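Local coordinates for protein acyl-coa oxidase (Arabidopsis thaliana, PDB 1W07) that catalyses the FAD-dependent oxidation of long- and medium-chain acyl-CoAs to 2-trans-enoyl-CoAs in peroxisomes, passing the electrons to oxygen to give hydrogen peroxide, at residues B[93-98]-B[234-239]; B[227-232]-B[413-418]. The protein carries 1 engineered substitution. All coordinates share one frame; numbering follows the deposited sequence.

Overall arrangement
From the N terminus the chain first supplies 93-98, the short linker between helices 83-93 and 98-113 of the N-terminal helical domain. After most of the strands of the middle domain it reaches the loop between strands 220-224 and 240-244, whose earlier part, 227-232, belongs to contact 2 and whose later part, 234-239, closes contact 1. Contact 2 closes only when helix 410-417 arrives, so the two closures cross rather than nest. One loop of the beta domain is thus joined to the helical domains before and after it. The contact centres lie about 10 Å apart, bridged by Asn235 OD1 and Lys228 N at 2.7 Å, and both contacts touch the second subunit.

Contact 1 of 2, residues B[93-98]-B[234-239]; sequences IDQPAY and YNSMDN
Ser236 fixes the linker through a single short hydrogen bond: its OG donates to Pro96 O over 2.6 Å, lying in the carbonyl plane on a lone pair, with a C=O...OG angle of 137°. The hydroxyl can point there because OG sits between the backbone N and the carbonyl carbon of its own residue. It also lies against CG of Gln95, a residue whose amide hydrogen-bonds to Arg53, Thr65 and Lys68. With an alanine here, Pro96 O would probably lose this donor and the linker would be freer to shift across the loop.

Next to this bond the Pro96 ring lies on Tyr234. Pro96 CB stands 4.2 Å from the centroid of the Tyr234 ring and almost on its normal, a CH-pi contact over one face. The contact joins the all-helical N-terminal domain to the beta domain of the acyl-CoA dehydrogenase fold, close to the flavin: FAD touches both Tyr234 and Asn239.

Met237 reaches the linker with a folded chain. CG is anti to the backbone N, but turns of 75° at chi2 and 77° at chi3 swing the thioether back, bringing Met237 CE to 3.3 Å from Ala97 O and to 4.2 Å from Pro96 CB. Beyond it a water takes the place of a direct bond. It accepts from Tyr98 N at 3.0 Å and donates to Asp238 OD2 at 2.7 Å and to Ser236 O, while the other carboxylate oxygen, Asp238 OD1, is held by the backbone N of Lys181.

Contact 2 of 2, residues B[227-232]-B[413-418]; sequences TKMGNG and LFAVYV
Met229 is the principal bump of this contact, reaching from its loop across one side of helix 410-417. CG lies anti to the backbone N (chi1 171°) and every later torsion is also close to 180°, giving a straight rod that touches a different residue of 413-418 at each step. Met229 CG rests 4.0 Å from Ala415 CB. Met229 SD passes 4.0 Å from Val418 CG2, the two side chains crossing at about a right angle, and the terminal Met229 CE lies 3.4 Å from Phe414 CE2, meeting the ring obliquely. The rod therefore fits the hollow bordered by Phe414, Ala415 and Val418. Val418 CG1 in turn lies 3.5 Å above one face of the Phe414 ring, toward its rim, which ties two walls of that hollow together.

The smaller bump comes from the helix. Ala415 CB projects at the loop backbone, 3.5 Å from Met229 O and 3.9 Å from Gly230 CA. A side chain on Gly230 would run straight into this methyl group, and the positive phi of 92° would also press a beta carbon against the preceding carbonyl, so glycine answers both demands. The side chains that meet are apolar, and no hydrogen bond joins the two segments.

Tyr404 of the second subunit packs on Met229 and Val418 and hydrogen-bonds through its hydroxyl to Ala415 O, placing the contact at the dimer interface. The loop leads on to strand 240-244, while helix 410-417 is backed by helices 278-309, against Leu413 and Tyr417, and 370-398, against Phe414 and Tyr417.

Contact 1 of 2, residues B[93-98]-B[234-239]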
ATOM      1  N   ILE B  93     -23.530   7.583   1.645  1.00 15.30           N
ATOM      2  CA  ILE B  93     -23.830   6.311   2.308  1.00 14.30           C
ATOM      3  C   ILE B  93     -22.489   5.548   2.337  1.00 16.47           C
ATOM      4  O   ILE B  93     -22.232   4.731   3.231  1.00 14.38           O
ATOM      5  CB  ILE B  93     -24.915   5.520   1.527  1.00 13.05           C
ATOM      6  CG1 ILE B  93     -26.274   6.204   1.716  1.00 17.88           C
ATOM      7  CG2 ILE B  93     -24.964   4.067   1.993  1.00 12.09           C
ATOM      8  CD1 ILE B  93     -27.410   5.555   0.919  1.00 18.83           C
ATOM      9  N   ASP B  94     -21.652   5.828   1.334  1.00 17.52           N
ATOM     10  CA  ASP B  94     -20.302   5.289   1.246  1.00 15.72           C
ATOM     11  C   ASP B  94     -20.172   3.775   1.406  1.00 18.87           C
ATOM     12  O   ASP B  94     -19.363   3.289   2.197  1.00 16.39           O
ATOM     13  CB  ASP B  94     -19.466   6.007   2.304  1.00 15.28           C
ATOM     14  CG  ASP B  94     -17.982   5.790   2.129  1.00 18.74           C
ATOM     15  OD1 ASP B  94     -17.280   5.711   3.155  1.00 17.43           O
ATOM     16  OD2 ASP B  94     -17.517   5.723   0.974  1.00 15.34           O
ATOM     17  N   GLN B  95     -20.970   3.016   0.663  1.00 17.37           N
ATOM     18  CA  GLN B  95     -20.888   1.573   0.788  1.00 18.08           C
ATOM     19  C   GLN B  95     -21.060   0.867  -0.545  1.00 15.13           C
ATOM     20  O   GLN B  95     -22.150   0.824  -1.104  1.00 17.92           O
ATOM     21  CB  GLN B  95     -21.926   1.080   1.804  1.00 18.88           C
ATOM     22  CG  GLN B  95     -21.791  -0.406   2.154  1.00 18.23           C
ATOM     23  CD  GLN B  95     -22.200  -0.713   3.584  1.00 18.57           C
ATOM     24  OE1 GLN B  95     -21.826   0.005   4.515  1.00 18.94           O
ATOM     25  NE2 GLN B  95     -22.946  -1.794   3.771  1.00 18.48           N
ATOM     26  N   PRO B  96     -19.966   0.308  -1.083  1.00 18.09           N
ATOM     27  CA  PRO B  96     -19.986  -0.402  -2.364  1.00 16.29           C
ATOM     28  C   PRO B  96     -21.167  -1.375  -2.402  1.00 17.39           C
ATOM     29  O   PRO B  96     -21.316  -2.212  -1.507  1.00 13.61           O
ATOM     30  CB  PRO B  96     -18.639  -1.117  -2.373  1.00 18.44           C
ATOM     31  CG  PRO B  96     -17.751  -0.116  -1.658  1.00 21.68           C
ATOM     32  CD  PRO B  96     -18.609   0.292  -0.489  1.00 20.30           C
ATOM     33  N   ALA B  97     -21.991  -1.269  -3.440  1.00 14.84           N
ATOM     34  CA  ALA B  97     -23.178  -2.108  -3.548  1.00 17.46           C
ATOM     35  C   ALA B  97     -23.619  -2.234  -4.998  1.00 16.52           C
ATOM     36  O   ALA B  97     -23.238  -1.431  -5.852  1.00 14.19           O
ATOM     37  CB  ALA B  97     -24.309  -1.507  -2.705  1.00 13.84           C
ATOM     38  N   TYR B  98     -24.440  -3.240  -5.267  1.00 15.18           N
ATOM     39  CA  TYR B  98     -24.930  -3.517  -6.607  1.00 17.96           C
ATOM     40  C   TYR B  98     -25.509  -2.291  -7.285  1.00 17.98           C
ATOM     41  O   TYR B  98     -25.424  -2.146  -8.504  1.00 17.87           O
ATOM     42  CB  TYR B  98     -25.986  -4.621  -6.556  1.00 16.78           C
ATOM     43  CG  TYR B  98     -27.275  -4.189  -5.908  1.00 18.78           C
ATOM     44  CD1 TYR B  98     -28.313  -3.652  -6.669  1.00 17.14           C
ATOM     45  CD2 TYR B  98     -27.468  -4.328  -4.539  1.00 16.84           C
ATOM     46  CE1 TYR B  98     -29.513  -3.272  -6.084  1.00 20.03           C
ATOM     47  CE2 TYR B  98     -28.661  -3.948  -3.938  1.00 15.49           C
ATOM     48  CZ  TYR B  98     -29.679  -3.428  -4.708  1.00 21.08           C
ATOM     49  OH  TYR B  98     -30.867  -3.077  -4.110  1.00 21.17           O
ATOM     50  N   TYR B 234     -14.949  -3.438  -0.129  1.00 17.57           N
ATOM     51  CA  TYR B 234     -15.734  -3.967  -1.238  1.00 18.25           C
ATOM     52  C   TYR B 234     -16.432  -5.279  -0.899  1.00 16.57           C
ATOM     53  O   TYR B 234     -17.101  -5.865  -1.752  1.00 15.33           O
ATOM     54  CB  TYR B 234     -14.843  -4.183  -2.470  1.00 23.26           C
ATOM     55  CG  TYR B 234     -15.048  -3.179  -3.584  1.00 24.42           C
ATOM     56  CD1 TYR B 234     -14.437  -1.923  -3.546  1.00 26.82           C
ATOM     57  CD2 TYR B 234     -15.861  -3.485  -4.679  1.00 26.26           C
ATOM     58  CE1 TYR B 234     -14.631  -0.999  -4.574  1.00 31.42           C
ATOM     59  CE2 TYR B 234     -16.061  -2.566  -5.710  1.00 28.38           C
ATOM     60  CZ  TYR B 234     -15.439  -1.323  -5.647  1.00 30.13           C
ATOM     61  OH  TYR B 234     -15.609  -0.412  -6.660  1.00 33.43           O
ATOM     62  N   ASN B 235     -16.300  -5.745   0.337  1.00 14.37           N
ATOM     63  CA  ASN B 235     -16.933  -7.001   0.688  1.00 15.87           C
ATOM     64  C   ASN B 235     -18.447  -6.899   0.840  1.00 19.90           C
ATOM     65  O   ASN B 235     -19.133  -7.907   1.012  1.00 18.10           O
ATOM     66  CB  ASN B 235     -16.259  -7.596   1.911  1.00 15.46           C
ATOM     67  CG  ASN B 235     -14.912  -8.200   1.560  1.00 15.52           C
ATOM     68  OD1 ASN B 235     -14.832  -9.108   0.732  1.00 10.13           O
ATOM     69  ND2 ASN B 235     -13.851  -7.691   2.169  1.00 10.62           N
ATOM     70  N   SER B 236     -18.967  -5.678   0.738  1.00 17.07           N
ATOM     71  CA  SER B 236     -20.404  -5.450   0.799  1.00 18.88           C
ATOM     72  C   SER B 236     -20.925  -5.625  -0.633  1.00 19.00           C
ATOM     73  O   SER B 236     -22.135  -5.728  -0.858  1.00 16.22           O
ATOM     74  CB  SER B 236     -20.701  -4.031   1.275  1.00 16.28           C
ATOM     75  OG  SER B 236     -19.979  -3.085   0.512  1.00 16.05           O
ATOM     76  N   MET B 237     -19.999  -5.645  -1.592  1.00 17.03           N
ATOM     77  CA  MET B 237     -20.331  -5.803  -3.003  1.00 16.82           C
ATOM     78  C   MET B 237     -20.324  -7.280  -3.354  1.00 18.73           C
ATOM     79  O   MET B 237     -19.420  -8.019  -2.956  1.00 16.29           O
ATOM     80  CB  MET B 237     -19.305  -5.073  -3.883  1.00 17.91           C
ATOM     81  CG  MET B 237     -19.509  -5.195  -5.411  1.00 16.40           C
ATOM     82  SD  MET B 237     -20.891  -4.181  -6.039  1.00 17.81           S
ATOM     83  CE  MET B 237     -20.177  -2.519  -6.045  1.00 11.47           C
ATOM     84  N   ASP B 238     -21.343  -7.716  -4.086  1.00 16.63           N
ATOM     85  CA  ASP B 238     -21.403  -9.108  -4.497  1.00 16.69           C
ATOM     86  C   ASP B 238     -20.791  -9.286  -5.882  1.00 19.57           C
ATOM     87  O   ASP B 238     -21.512  -9.395  -6.876  1.00 18.96           O
ATOM     88  CB  ASP B 238     -22.851  -9.625  -4.496  1.00 15.00           C
ATOM     89  CG  ASP B 238     -23.787  -8.746  -5.295  1.00 20.47           C
ATOM     90  OD1 ASP B 238     -24.623  -9.301  -6.041  1.00 19.81           O
ATOM     91  OD2 ASP B 238     -23.707  -7.501  -5.171  1.00 18.38           O
ATOM     92  N   ASN B 239     -19.458  -9.290  -5.944  1.00 16.08           N
ATOM     93  CA  ASN B 239     -18.775  -9.497  -7.218  1.00 12.13           C
ATOM     94  C   ASN B 239     -18.943 -10.973  -7.521  1.00 12.98           C
ATOM     95  O   ASN B 239     -18.725 -11.829  -6.652  1.00 13.95           O
ATOM     96  CB  ASN B 239     -17.291  -9.124  -7.121  1.00 11.95           C
ATOM     97  CG  ASN B 239     -17.087  -7.641  -6.888  1.00 13.18           C
ATOM     98  OD1 ASN B 239     -16.887  -7.203  -5.760  1.00 13.09           O
ATOM     99  ND2 ASN B 239     -17.174  -6.855  -7.961  1.00 12.76           N
TER
HETATM  100  O   HOH W   1     -24.193  -5.568  -3.384  1.00 15.66           O

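Contact 2 of 2, residues B[227-232]-B[413-418]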
ATOM      1  N   THR B 227     -14.203 -13.470  -0.720  1.00 17.12           N
ATOM      2  CA  THR B 227     -13.806 -12.338   0.099  1.00 16.05           C
ATOM      3  C   THR B 227     -12.633 -11.586  -0.509  1.00 16.07           C
ATOM      4  O   THR B 227     -11.686 -12.178  -1.031  1.00 14.90           O
ATOM      5  CB  THR B 227     -13.459 -12.794   1.542  1.00 16.95           C
ATOM      6  OG1 THR B 227     -14.617 -13.390   2.126  1.00 25.00           O
ATOM      7  CG2 THR B 227     -13.027 -11.608   2.402  1.00 15.87           C
ATOM      8  N   LYS B 228     -12.696 -10.264  -0.429  1.00 15.42           N
ATOM      9  CA  LYS B 228     -11.668  -9.413  -0.999  1.00 14.67           C
ATOM     10  C   LYS B 228     -10.852  -8.680   0.058  1.00 15.46           C
ATOM     11  O   LYS B 228     -11.184  -8.664   1.240  1.00 10.95           O
ATOM     12  CB  LYS B 228     -12.327  -8.402  -1.947  1.00 14.21           C
ATOM     13  CG  LYS B 228     -12.895  -9.053  -3.225  1.00 15.47           C
ATOM     14  CD  LYS B 228     -14.237  -8.473  -3.672  1.00 17.54           C
ATOM     15  CE  LYS B 228     -15.315  -8.696  -2.629  1.00 17.84           C
ATOM     16  NZ  LYS B 228     -16.649  -8.309  -3.152  1.00 15.33           N
ATOM     17  N   MET B 229      -9.769  -8.075  -0.393  1.00 17.21           N
ATOM     18  CA  MET B 229      -8.872  -7.315   0.452  1.00 17.57           C
ATOM     19  C   MET B 229      -9.568  -6.327   1.394  1.00 16.91           C
ATOM     20  O   MET B 229     -10.399  -5.519   0.973  1.00 15.00           O
ATOM     21  CB  MET B 229      -7.902  -6.565  -0.465  1.00 18.86           C
ATOM     22  CG  MET B 229      -7.012  -5.555   0.211  1.00 21.06           C
ATOM     23  SD  MET B 229      -5.874  -4.786  -0.961  1.00 21.19           S
ATOM     24  CE  MET B 229      -5.081  -3.613   0.148  1.00 24.39           C
ATOM     25  N   GLY B 230      -9.208  -6.403   2.672  1.00 17.91           N
ATOM     26  CA  GLY B 230      -9.734  -5.479   3.665  1.00 16.33           C
ATOM     27  C   GLY B 230     -10.985  -5.856   4.434  1.00 17.98           C
ATOM     28  O   GLY B 230     -11.813  -6.631   3.960  1.00 16.87           O
ATOM     29  N   ASN B 231     -11.113  -5.309   5.640  1.00 19.34           N
ATOM     30  CA  ASN B 231     -12.290  -5.547   6.472  1.00 18.35           C
ATOM     31  C   ASN B 231     -13.367  -4.570   6.017  1.00 16.58           C
ATOM     32  O   ASN B 231     -13.180  -3.362   6.103  1.00 12.52           O
ATOM     33  CB  ASN B 231     -11.961  -5.295   7.936  1.00 20.57           C
ATOM     34  CG  ASN B 231     -11.001  -6.309   8.485  1.00 23.81           C
ATOM     35  OD1 ASN B 231     -11.290  -7.504   8.500  1.00 23.35           O
ATOM     36  ND2 ASN B 231      -9.847  -5.845   8.937  1.00 20.00           N
ATOM     37  N   GLY B 232     -14.496  -5.090   5.549  1.00 15.92           N
ATOM     38  CA  GLY B 232     -15.556  -4.235   5.050  1.00 16.35           C
ATOM     39  C   GLY B 232     -15.212  -3.931   3.601  1.00 18.14           C
ATOM     40  O   GLY B 232     -15.141  -4.838   2.768  1.00 17.15           O
ATOM     41  N   LEU B 413     -10.158   2.565   3.700  1.00 10.26           N
ATOM     42  CA  LEU B 413     -10.163   3.472   2.566  1.00 10.69           C
ATOM     43  C   LEU B 413      -9.199   3.012   1.464  1.00 13.05           C
ATOM     44  O   LEU B 413      -9.514   3.072   0.273  1.00 12.39           O
ATOM     45  CB  LEU B 413      -9.816   4.888   3.031  1.00  9.75           C
ATOM     46  CG  LEU B 413      -9.820   5.973   1.939  1.00 12.89           C
ATOM     47  CD1 LEU B 413     -11.215   6.083   1.318  1.00  7.65           C
ATOM     48  CD2 LEU B 413      -9.375   7.310   2.536  1.00 13.66           C
ATOM     49  N   PHE B 414      -8.025   2.540   1.862  1.00 13.97           N
ATOM     50  CA  PHE B 414      -7.037   2.057   0.911  1.00 12.36           C
ATOM     51  C   PHE B 414      -7.566   0.817   0.196  1.00 12.53           C
ATOM     52  O   PHE B 414      -7.541   0.719  -1.044  1.00  9.69           O
ATOM     53  CB  PHE B 414      -5.737   1.700   1.639  1.00 12.35           C
ATOM     54  CG  PHE B 414      -4.665   1.143   0.729  1.00 14.32           C
ATOM     55  CD1 PHE B 414      -4.031   1.956  -0.206  1.00 16.52           C
ATOM     56  CD2 PHE B 414      -4.307  -0.196   0.795  1.00 17.09           C
ATOM     57  CE1 PHE B 414      -3.059   1.453  -1.066  1.00 18.79           C
ATOM     58  CE2 PHE B 414      -3.326  -0.720  -0.068  1.00 24.54           C
ATOM     59  CZ  PHE B 414      -2.702   0.105  -0.999  1.00 21.44           C
ATOM     60  N   ALA B 415      -8.048  -0.140   0.974  1.00 10.34           N
ATOM     61  CA  ALA B 415      -8.565  -1.377   0.402  1.00 11.27           C
ATOM     62  C   ALA B 415      -9.746  -1.113  -0.537  1.00 13.25           C
ATOM     63  O   ALA B 415      -9.812  -1.680  -1.627  1.00 13.80           O
ATOM     64  CB  ALA B 415      -8.973  -2.327   1.531  1.00 11.07           C
ATOM     65  N   VAL B 416     -10.669  -0.241  -0.144  1.00 12.03           N
ATOM     66  CA  VAL B 416     -11.819   0.019  -0.996  1.00 12.92           C
ATOM     67  C   VAL B 416     -11.440   0.809  -2.254  1.00 14.82           C
ATOM     68  O   VAL B 416     -12.075   0.659  -3.309  1.00 13.32           O
ATOM     69  CB  VAL B 416     -12.933   0.764  -0.217  1.00 18.69           C
ATOM     70  CG1 VAL B 416     -12.595   2.247  -0.071  1.00 20.20           C
ATOM     71  CG2 VAL B 416     -14.269   0.560  -0.911  1.00 20.14           C
ATOM     72  N   TYR B 417     -10.388   1.626  -2.160  1.00 12.04           N
ATOM     73  CA  TYR B 417      -9.956   2.437  -3.299  1.00 12.97           C
ATOM     74  C   TYR B 417      -9.093   1.737  -4.369  1.00 13.75           C
ATOM     75  O   TYR B 417      -9.287   1.986  -5.568  1.00 11.43           O
ATOM     76  CB  TYR B 417      -9.190   3.681  -2.830  1.00  7.47           C
ATOM     77  CG  TYR B 417      -8.840   4.587  -3.993  1.00  9.40           C
ATOM     78  CD1 TYR B 417      -9.816   5.414  -4.565  1.00  7.47           C
ATOM     79  CD2 TYR B 417      -7.585   4.525  -4.611  1.00 11.30           C
ATOM     80  CE1 TYR B 417      -9.558   6.139  -5.713  1.00 12.14           C
ATOM     81  CE2 TYR B 417      -7.321   5.254  -5.778  1.00 12.48           C
ATOM     82  CZ  TYR B 417      -8.315   6.057  -6.318  1.00 13.85           C
ATOM     83  OH  TYR B 417      -8.077   6.807  -7.449  1.00 13.83           O
ATOM     84  N   VAL B 418      -8.151   0.882  -3.942  1.00 14.79           N
ATOM     85  CA  VAL B 418      -7.217   0.198  -4.845  1.00 15.29           C
ATOM     86  C   VAL B 418      -7.738  -0.418  -6.126  1.00 15.63           C
ATOM     87  O   VAL B 418      -7.009  -0.488  -7.123  1.00 16.83           O
ATOM     88  CB  VAL B 418      -6.367  -0.899  -4.137  1.00 18.50           C
ATOM     89  CG1 VAL B 418      -5.252  -0.248  -3.377  1.00 18.67           C
ATOM     90  CG2 VAL B 418      -7.214  -1.752  -3.230  1.00 19.98           C
TER